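GrpB family protein (PDB 2NRK) is of unknown function but belongs to the GrpB (UPF0157) family, whose kinship with nucleotidyltransferases suggests, without proving, a role in nucleotide transfer. Local coordinates at residues 24-29 against 54-59; 17-22 against 35-40; 121-124 against 129-132; 41-44 against 49-52. One frame throughout, in Å; residues are numbered along the deposited sequence.

Interaction 1. Residues 24-29 against 54-59; sequences QALKQI and IDFLVI
The helical turn that carries L26 against F56 and V58 is held by a backbone hydrogen bond from Q28 N to Q24 O, 3.0 Å long; across the contact itself the meeting is purely apolar. L26 does all the touching on the helix side, and with one methyl. Its CG stands beside the backbone N and anti to the carbonyl carbon (chi1 -65°), and the chain then runs on extended through chi2 of 171°, carrying CD1 toward the strand. That methyl lies 3.9 Å from CD1 of F56, coming obliquely onto the CG-CD1 side of the ring. The same CD1 sits 4.4 Å from V58 CG2, a looser touch. The one methyl thus touches two side chains that stand two residues apart on one face of the strand. The backbones stay well apart, with the CA atoms of L26 and V58 8.8 Å from each other, and the side chains fill the distance between them. F56 does not depend on L26 alone: its ring also meets that of F19 from an earlier turn of helix 14-30. On the other strand face, D55 gives OD1 to H104 NE2 in a hydrogen bond and L57 packs on I40 and Y106. Strand 54-60 runs between 34-40 and 101-107, and its alternation of F56 and V58 with D55 and L57 is that of an inner strand in a layered alpha/beta fold, here with helix 14-30 laid on one face of a mixed sheet.

Interaction 2. Residues 17-22 against 35-40; sequences EQFEEE and LKVEHI
F19 lies over H39, and its atoms meet the histidine in turn from CB outward. CB stands above the imidazole, 3.7 Å from the centroid of the H39 ring and 10° off its normal, a CH-pi contact. CG comes next, 3.5 Å from H39 CG. CD1 is equally close to H39 CB, which in turn sits over the middle of the phenyl ring, 3.4 Å from the F19 centroid. Farther out, CE1 leaves the imidazole and slides over the strand backbone, 3.3 Å from H39 CA, while meeting V37 CG1 at 4.0 Å. CZ ends the chain 3.3 Å from H39 N, and the V37 O atom approaches the rim of the ring in its plane. The rings of F19 and H39 are almost parallel, at 5°, but slid in opposite directions until they barely overlap, so each CB, more than the other ring, covers the partner's face. Both side chains extend from their backbones, CG anti to N (chi1 164° in F19), which lets them pass alongside each other between helix and strand. H39 NE2 is hydrogen-bonded to T43 OG1. Reciprocal CH-pi contacts and dispersion help hold helix 14-30 to strand 34-40, outermost in the sheet of this chain; they probably fix the tilt of the imidazole, while the bond to T43 serves its polar end.

Interaction 3. Residues 121-124 against 129-132; sequences RNYL and AIAT
Apolar contacts come first, with I130 sending separate branches to Y123 and L124. Its CD1 reaches the phenol end of Y123, 3.6 Å from CE2, the two side chains crossing at about a right angle; the approach of the same CD1 to Y123 OH, at 3.4 Å, is packing against a polar atom. Its CG2 meets L124 CD2 at 3.8 Å. This fork follows from chi1 of -64°, which sets CG2 anti to the backbone N and the longer CG1-CD1 arm anti to the carbonyl carbon. L124 CD2 also brushes A131 CB at 4.4 Å, and L124 O lies 4.0 Å from that same methyl, where the backbones come nearest. Polar bonds stay within 121-124 or lead elsewhere. The guanidinium of R121 turns its NE side to N122 and grips OD1 with two nitrogens, NE at 2.9 Å and NH2 at 3.0 Å, the oxygen lying in the guanidinium plane. R121 NH1 goes to E38 OE1 and H39 O. Y123 OH is hydrogen-bonded to E166 of helix 157-171, whose I163 also packs on Y123 and I130. The corner between helices 111-126 and 128-142 is thus closed by methyl groups, while its hydroxyl and guanidinium link helix 111-126 to other parts of the fold.

Interaction 4. Residues 41-44 against 49-52; sequences GSTS and AAKP
This is a small van der Waals contact between the two ends of the loop that joins strand 34-40 to strand 54-60, made mainly by S42 and T43 against A50 and K51. The methyl of A50 points at the short 3-10 turn 42-44 and meets S42 CB at 3.6 Å; T43 CG2 is a little farther from it, at 4.2 Å. T43 CG2 also rests 3.5 Å from the backbone O of K51. Its chi1 of 71° places OG1 between the backbone N and the carbonyl carbon and turns CG2 to the side where 50-51 passes, so methyl and hydroxyl serve different neighbours: the hydroxyl turns back to strand 34-40. S42 divides its work likewise, with CB against A50 and OG bonded to K138 NZ, a lysine that also donates to A49 O and so ties both sides of the contact. The turn is fixed from within. G41 O accepts twice from S44, from N at 3.1 Å and from OG at 2.7 Å, the hydroxyl lying in the carbonyl plane. G41 itself has a positive phi of 74°, which suits glycine. A Gly-Ser pair just after the first strand recalls the signature of nucleotidyltransferase folds, a likeness consistent with the family but no proof of activity. Around the pair, W15 of helix 14-30 packs on T43, A50 and P52, Y134 and K138 of helix 128-142 lie against S42 and A50, and the strand that follows puts I54 on T43.

Interactions 1 and 2 hold residues two turns apart on helix 14-30 to neighbouring strands of one sheet; their centres are about 6 Å apart, and both are buried. Interaction 1 relies on one methyl, interaction 2 on near-parallel rings, slid apart, with reciprocal CH-pi contacts. Interaction 4 is also buried but lies in the loop between those strands, where small side chains pair with hydroxyl and backbone bonds. Interaction 3, partly buried and farthest from the chain's centre, joins two successive helices; its centre is about 23 Å from that of interaction 1. R121 nevertheless ties it back to interactions 2 and 4.

Interaction 1. Residues 24-29 against 54-59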
# COMPACT_ATOMS: atom_id res chain seq x y z
N GLN A 24 -13.30 2.80 -19.20
CA GLN A 24 -14.51 3.62 -19.18
C GLN A 24 -15.75 2.71 -19.13
O GLN A 24 -16.70 2.96 -18.37
CB GLN A 24 -14.54 4.51 -20.43
CG GLN A 24 -15.28 5.85 -20.28
CD GLN A 24 -15.22 6.68 -21.56
OE1 GLN A 24 -15.44 6.16 -22.65
NE2 GLN A 24 -14.91 7.97 -21.43
N ALA A 25 -15.73 1.66 -19.95
CA ALA A 25 -16.84 0.70 -20.00
C ALA A 25 -17.05 0.08 -18.62
O ALA A 25 -18.20 -0.02 -18.15
CB ALA A 25 -16.57 -0.37 -21.06
N LEU A 26 -15.95 -0.33 -17.96
CA LEU A 26 -16.02 -0.90 -16.62
C LEU A 26 -16.59 0.08 -15.58
O LEU A 26 -17.45 -0.29 -14.77
CB LEU A 26 -14.64 -1.41 -16.16
CG LEU A 26 -14.12 -2.57 -17.01
CD1 LEU A 26 -12.65 -2.84 -16.63
CD2 LEU A 26 -14.97 -3.81 -16.78
N LYS A 27 -16.12 1.33 -15.63
CA LYS A 27 -16.63 2.35 -14.72
C LYS A 27 -18.13 2.60 -14.89
O LYS A 27 -18.82 2.90 -13.92
CB LYS A 27 -15.88 3.65 -14.92
CG LYS A 27 -14.46 3.61 -14.40
CD LYS A 27 -13.66 4.83 -14.86
CE LYS A 27 -12.17 4.58 -14.71
NZ LYS A 27 -11.38 5.83 -15.03
N GLN A 28 -18.63 2.48 -16.12
CA GLN A 28 -20.06 2.73 -16.36
C GLN A 28 -20.88 1.71 -15.58
O GLN A 28 -21.97 2.02 -15.10
CB GLN A 28 -20.45 2.63 -17.85
CG GLN A 28 -19.96 3.80 -18.72
CD GLN A 28 -20.56 3.75 -20.13
OE1 GLN A 28 -21.05 4.77 -20.66
NE2 GLN A 28 -20.51 2.58 -20.76
N ILE A 29 -20.33 0.50 -15.45
CA ILE A 29 -21.03 -0.61 -14.78
C ILE A 29 -20.88 -0.52 -13.27
O ILE A 29 -21.86 -0.69 -12.54
CB ILE A 29 -20.54 -1.98 -15.30
CG1 ILE A 29 -20.97 -2.17 -16.76
CG2 ILE A 29 -21.04 -3.14 -14.42
CD1 ILE A 29 -20.18 -3.26 -17.45
N ILE A 54 -4.83 -7.24 -21.99
CA ILE A 54 -4.76 -6.05 -21.14
C ILE A 54 -5.22 -6.44 -19.74
O ILE A 54 -6.33 -6.96 -19.58
CB ILE A 54 -5.68 -4.91 -21.64
CG1 ILE A 54 -5.49 -4.58 -23.15
CG2 ILE A 54 -5.49 -3.64 -20.78
CD1 ILE A 54 -4.10 -4.11 -23.52
N ASP A 55 -4.38 -6.16 -18.74
CA ASP A 55 -4.75 -6.35 -17.33
C ASP A 55 -5.25 -5.07 -16.68
O ASP A 55 -4.57 -4.00 -16.77
CB ASP A 55 -3.57 -6.87 -16.49
CG ASP A 55 -3.13 -8.24 -16.93
OD1 ASP A 55 -3.81 -9.22 -16.55
OD2 ASP A 55 -2.12 -8.33 -17.67
N PHE A 56 -6.38 -5.20 -16.00
CA PHE A 56 -7.06 -4.11 -15.25
C PHE A 56 -7.06 -4.39 -13.76
O PHE A 56 -7.39 -5.53 -13.34
CB PHE A 56 -8.52 -3.93 -15.70
CG PHE A 56 -8.67 -3.65 -17.17
CD1 PHE A 56 -8.92 -2.36 -17.61
CD2 PHE A 56 -8.54 -4.67 -18.11
CE1 PHE A 56 -9.01 -2.07 -18.99
CE2 PHE A 56 -8.64 -4.39 -19.47
CZ PHE A 56 -8.87 -3.08 -19.92
N LEU A 57 -6.66 -3.39 -12.98
CA LEU A 57 -6.77 -3.44 -11.51
C LEU A 57 -7.92 -2.51 -11.14
O LEU A 57 -7.86 -1.32 -11.42
CB LEU A 57 -5.47 -2.99 -10.84
CG LEU A 57 -5.52 -2.90 -9.29
CD1 LEU A 57 -5.87 -4.24 -8.64
CD2 LEU A 57 -4.17 -2.41 -8.73
N VAL A 58 -8.98 -3.08 -10.62
CA VAL A 58 -10.16 -2.30 -10.24
C VAL A 58 -10.26 -2.35 -8.71
O VAL A 58 -10.34 -3.44 -8.11
CB VAL A 58 -11.44 -2.91 -10.88
CG1 VAL A 58 -12.64 -2.12 -10.43
CG2 VAL A 58 -11.35 -2.89 -12.40
N ILE A 59 -10.28 -1.18 -8.09
CA ILE A 59 -10.31 -1.08 -6.63
C ILE A 59 -11.68 -0.55 -6.25
O ILE A 59 -12.10 0.50 -6.75
CB ILE A 59 -9.19 -0.12 -6.13
CG1 ILE A 59 -7.84 -0.63 -6.63
CG2 ILE A 59 -9.27 -0.03 -4.63
CD1 ILE A 59 -6.72 0.41 -6.39

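Interaction 2. Residues 17-22 against 35-40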
# COMPACT_ATOMS: atom_id res chain seq x y z
N GLU A 17 -4.59 2.62 -25.47
CA GLU A 17 -5.92 2.96 -26.02
C GLU A 17 -6.93 1.93 -25.55
O GLU A 17 -8.00 2.28 -25.03
CB GLU A 17 -5.91 2.95 -27.56
CG GLU A 17 -4.73 3.65 -28.18
CD GLU A 17 -4.70 3.62 -29.71
OE1 GLU A 17 -5.65 3.09 -30.33
OE2 GLU A 17 -3.71 4.13 -30.27
N GLN A 18 -6.58 0.66 -25.75
CA GLN A 18 -7.41 -0.48 -25.38
C GLN A 18 -7.74 -0.45 -23.90
O GLN A 18 -8.89 -0.68 -23.52
CB GLN A 18 -6.72 -1.79 -25.75
CG GLN A 18 -6.62 -1.94 -27.27
CD GLN A 18 -5.65 -3.02 -27.70
OE1 GLN A 18 -5.03 -2.91 -28.77
NE2 GLN A 18 -5.51 -4.06 -26.90
N PHE A 19 -6.74 -0.16 -23.06
CA PHE A 19 -6.96 -0.04 -21.65
C PHE A 19 -7.98 1.08 -21.35
O PHE A 19 -8.95 0.87 -20.65
CB PHE A 19 -5.67 0.23 -20.87
CG PHE A 19 -5.94 0.74 -19.47
CD1 PHE A 19 -6.34 -0.14 -18.49
CD2 PHE A 19 -5.91 2.10 -19.18
CE1 PHE A 19 -6.68 0.31 -17.20
CE2 PHE A 19 -6.26 2.55 -17.87
CZ PHE A 19 -6.64 1.66 -16.91
N GLU A 20 -7.73 2.28 -21.86
CA GLU A 20 -8.57 3.42 -21.51
C GLU A 20 -10.04 3.25 -21.97
O GLU A 20 -10.95 3.59 -21.23
CB GLU A 20 -7.91 4.70 -22.00
CG GLU A 20 -6.68 4.93 -21.11
CD GLU A 20 -6.10 6.28 -21.25
OE1 GLU A 20 -6.55 7.00 -22.15
OE2 GLU A 20 -5.15 6.60 -20.51
N GLU A 21 -10.23 2.64 -23.13
CA GLU A 21 -11.57 2.43 -23.68
C GLU A 21 -12.35 1.48 -22.75
O GLU A 21 -13.51 1.72 -22.38
CB GLU A 21 -11.43 1.77 -25.03
CG GLU A 21 -12.72 1.58 -25.79
CD GLU A 21 -12.47 1.49 -27.31
OE1 GLU A 21 -11.61 2.26 -27.84
OE2 GLU A 21 -13.14 0.67 -27.96
N GLU A 22 -11.71 0.37 -22.41
CA GLU A 22 -12.41 -0.60 -21.60
C GLU A 22 -12.55 -0.10 -20.16
O GLU A 22 -13.51 -0.44 -19.47
CB GLU A 22 -11.72 -1.98 -21.67
CG GLU A 22 -12.48 -3.12 -20.95
CD GLU A 22 -13.77 -3.55 -21.68
OE1 GLU A 22 -14.20 -2.89 -22.67
OE2 GLU A 22 -14.37 -4.57 -21.25
N LEU A 35 -13.47 2.87 -7.01
CA LEU A 35 -12.59 3.94 -6.52
C LEU A 35 -11.55 4.30 -7.56
O LEU A 35 -11.16 5.49 -7.66
CB LEU A 35 -11.87 3.51 -5.23
CG LEU A 35 -12.78 3.39 -4.01
CD1 LEU A 35 -12.07 2.62 -2.91
CD2 LEU A 35 -13.19 4.79 -3.49
N LYS A 36 -11.07 3.30 -8.30
CA LYS A 36 -9.98 3.52 -9.24
C LYS A 36 -9.87 2.33 -10.20
O LYS A 36 -10.03 1.20 -9.79
CB LYS A 36 -8.66 3.67 -8.45
CG LYS A 36 -7.44 4.02 -9.29
CD LYS A 36 -7.57 5.44 -9.79
CE LYS A 36 -6.34 5.78 -10.61
NZ LYS A 36 -6.43 7.23 -10.87
N VAL A 37 -9.57 2.61 -11.47
CA VAL A 37 -9.17 1.55 -12.41
C VAL A 37 -7.77 1.88 -12.87
O VAL A 37 -7.52 2.99 -13.37
CB VAL A 37 -10.10 1.44 -13.65
CG1 VAL A 37 -9.63 0.33 -14.57
CG2 VAL A 37 -11.56 1.16 -13.20
N GLU A 38 -6.87 0.92 -12.66
CA GLU A 38 -5.45 1.07 -13.03
C GLU A 38 -5.07 0.05 -14.12
O GLU A 38 -5.52 -1.11 -14.09
CB GLU A 38 -4.56 0.82 -11.80
CG GLU A 38 -4.66 1.89 -10.68
CD GLU A 38 -3.70 3.03 -10.81
OE1 GLU A 38 -3.05 3.23 -11.88
OE2 GLU A 38 -3.61 3.79 -9.80
N HIS A 39 -4.21 0.49 -15.03
CA HIS A 39 -3.63 -0.41 -16.02
C HIS A 39 -2.44 -1.07 -15.34
O HIS A 39 -1.54 -0.38 -14.81
CB HIS A 39 -3.16 0.47 -17.20
CG HIS A 39 -2.78 -0.31 -18.42
ND1 HIS A 39 -2.25 0.31 -19.52
CD2 HIS A 39 -2.81 -1.63 -18.71
CE1 HIS A 39 -1.98 -0.59 -20.45
NE2 HIS A 39 -2.31 -1.78 -19.99
N ILE A 40 -2.42 -2.40 -15.34
CA ILE A 40 -1.37 -3.14 -14.66
C ILE A 40 -0.84 -4.22 -15.60
O ILE A 40 -1.25 -4.31 -16.77
CB ILE A 40 -1.83 -3.71 -13.31
CG1 ILE A 40 -3.07 -4.62 -13.46
CG2 ILE A 40 -2.08 -2.57 -12.31
CD1 ILE A 40 -3.21 -5.71 -12.40

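Interaction 3. Residues 121-124 against 129-132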
# COMPACT_ATOMS: atom_id res chain seq x y z
N ARG A 121 4.42 -2.98 -11.44
CA ARG A 121 4.34 -2.11 -12.61
C ARG A 121 5.27 -0.91 -12.50
O ARG A 121 6.07 -0.63 -13.42
CB ARG A 121 2.89 -1.60 -12.79
CG ARG A 121 2.78 -0.62 -13.97
CD ARG A 121 1.45 0.11 -13.85
NE ARG A 121 1.51 1.11 -12.77
CZ ARG A 121 0.46 1.83 -12.38
NH1 ARG A 121 -0.74 1.70 -13.00
NH2 ARG A 121 0.59 2.70 -11.39
N ASN A 122 5.18 -0.20 -11.37
CA ASN A 122 5.95 1.05 -11.22
C ASN A 122 7.45 0.75 -11.33
O ASN A 122 8.20 1.50 -11.95
CB ASN A 122 5.60 1.72 -9.91
CG ASN A 122 4.19 2.25 -9.88
OD1 ASN A 122 3.46 2.23 -10.89
ND2 ASN A 122 3.77 2.75 -8.70
N TYR A 123 7.87 -0.34 -10.71
CA TYR A 123 9.27 -0.74 -10.70
C TYR A 123 9.76 -1.07 -12.12
O TYR A 123 10.85 -0.65 -12.52
CB TYR A 123 9.42 -1.95 -9.78
CG TYR A 123 10.84 -2.40 -9.53
CD1 TYR A 123 11.75 -1.58 -8.84
CD2 TYR A 123 11.27 -3.66 -9.96
CE1 TYR A 123 13.08 -2.01 -8.60
CE2 TYR A 123 12.59 -4.12 -9.68
CZ TYR A 123 13.48 -3.27 -9.00
OH TYR A 123 14.77 -3.69 -8.72
N LEU A 124 8.97 -1.82 -12.90
CA LEU A 124 9.39 -2.12 -14.28
C LEU A 124 9.46 -0.83 -15.12
O LEU A 124 10.38 -0.68 -15.93
CB LEU A 124 8.45 -3.10 -14.95
CG LEU A 124 8.57 -4.50 -14.37
CD1 LEU A 124 7.56 -5.43 -15.07
CD2 LEU A 124 10.00 -5.07 -14.51
N ALA A 129 16.14 -1.81 -17.88
CA ALA A 129 17.03 -2.98 -18.01
C ALA A 129 16.37 -4.25 -17.45
O ALA A 129 16.51 -5.32 -18.03
CB ALA A 129 18.39 -2.73 -17.33
N ILE A 130 15.65 -4.10 -16.34
CA ILE A 130 14.93 -5.21 -15.75
C ILE A 130 13.75 -5.60 -16.65
O ILE A 130 13.51 -6.80 -16.88
CB ILE A 130 14.45 -4.89 -14.32
CG1 ILE A 130 15.69 -4.68 -13.43
CG2 ILE A 130 13.62 -6.04 -13.79
CD1 ILE A 130 15.36 -4.18 -11.99
N ALA A 131 13.03 -4.61 -17.16
CA ALA A 131 11.94 -4.89 -18.10
C ALA A 131 12.48 -5.65 -19.33
O ALA A 131 11.86 -6.59 -19.80
CB ALA A 131 11.24 -3.62 -18.52
N THR A 132 13.65 -5.25 -19.84
CA THR A 132 14.25 -5.93 -20.99
C THR A 132 14.59 -7.38 -20.66
O THR A 132 14.34 -8.27 -21.47
CB THR A 132 15.46 -5.15 -21.50
OG1 THR A 132 15.01 -3.87 -21.95
CG2 THR A 132 16.15 -5.90 -22.65

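Interaction 4. Residues 41-44 against 49-52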
# COMPACT_ATOMS: atom_id res chain seq x y z
N GLY A 41 0.10 -5.01 -15.09
CA GLY A 41 0.65 -6.14 -15.86
C GLY A 41 1.59 -5.66 -16.95
O GLY A 41 1.88 -4.47 -17.03
N SER A 42 2.05 -6.58 -17.80
CA SER A 42 3.12 -6.19 -18.75
C SER A 42 2.66 -5.16 -19.76
O SER A 42 3.50 -4.33 -20.21
CB SER A 42 3.70 -7.42 -19.44
OG SER A 42 4.41 -8.17 -18.46
N THR A 43 1.37 -5.16 -20.13
CA THR A 43 0.95 -4.19 -21.17
C THR A 43 0.93 -2.74 -20.66
O THR A 43 0.81 -1.80 -21.46
CB THR A 43 -0.41 -4.54 -21.86
OG1 THR A 43 -1.48 -4.33 -20.93
CG2 THR A 43 -0.41 -5.97 -22.44
N SER A 44 1.08 -2.56 -19.35
CA SER A 44 1.09 -1.23 -18.72
C SER A 44 2.52 -0.66 -18.63
O SER A 44 2.68 0.43 -18.10
CB SER A 44 0.45 -1.28 -17.32
OG SER A 44 1.32 -1.90 -16.37
N ALA A 49 7.85 -6.14 -24.07
CA ALA A 49 7.21 -7.20 -24.85
C ALA A 49 6.22 -7.96 -23.96
O ALA A 49 6.47 -8.18 -22.77
CB ALA A 49 8.26 -8.17 -25.40
N ALA A 50 5.09 -8.38 -24.53
CA ALA A 50 4.03 -8.97 -23.70
C ALA A 50 3.01 -9.73 -24.53
O ALA A 50 2.84 -9.46 -25.69
CB ALA A 50 3.28 -7.87 -22.95
N LYS A 51 2.30 -10.65 -23.88
CA LYS A 51 1.08 -11.18 -24.47
C LYS A 51 0.09 -10.02 -24.58
O LYS A 51 -0.00 -9.21 -23.64
CB LYS A 51 0.48 -12.24 -23.57
CG LYS A 51 1.33 -13.50 -23.59
CD LYS A 51 1.11 -14.32 -22.36
CE LYS A 51 -0.22 -15.04 -22.34
NZ LYS A 51 0.02 -16.50 -21.99
N PRO A 52 -0.60 -9.90 -25.72
CA PRO A 52 -1.53 -8.78 -25.92
C PRO A 52 -2.85 -8.98 -25.20
O PRO A 52 -3.92 -9.07 -25.85
CB PRO A 52 -1.73 -8.76 -27.44
CG PRO A 52 -1.53 -10.15 -27.86
CD PRO A 52 -0.50 -10.75 -26.93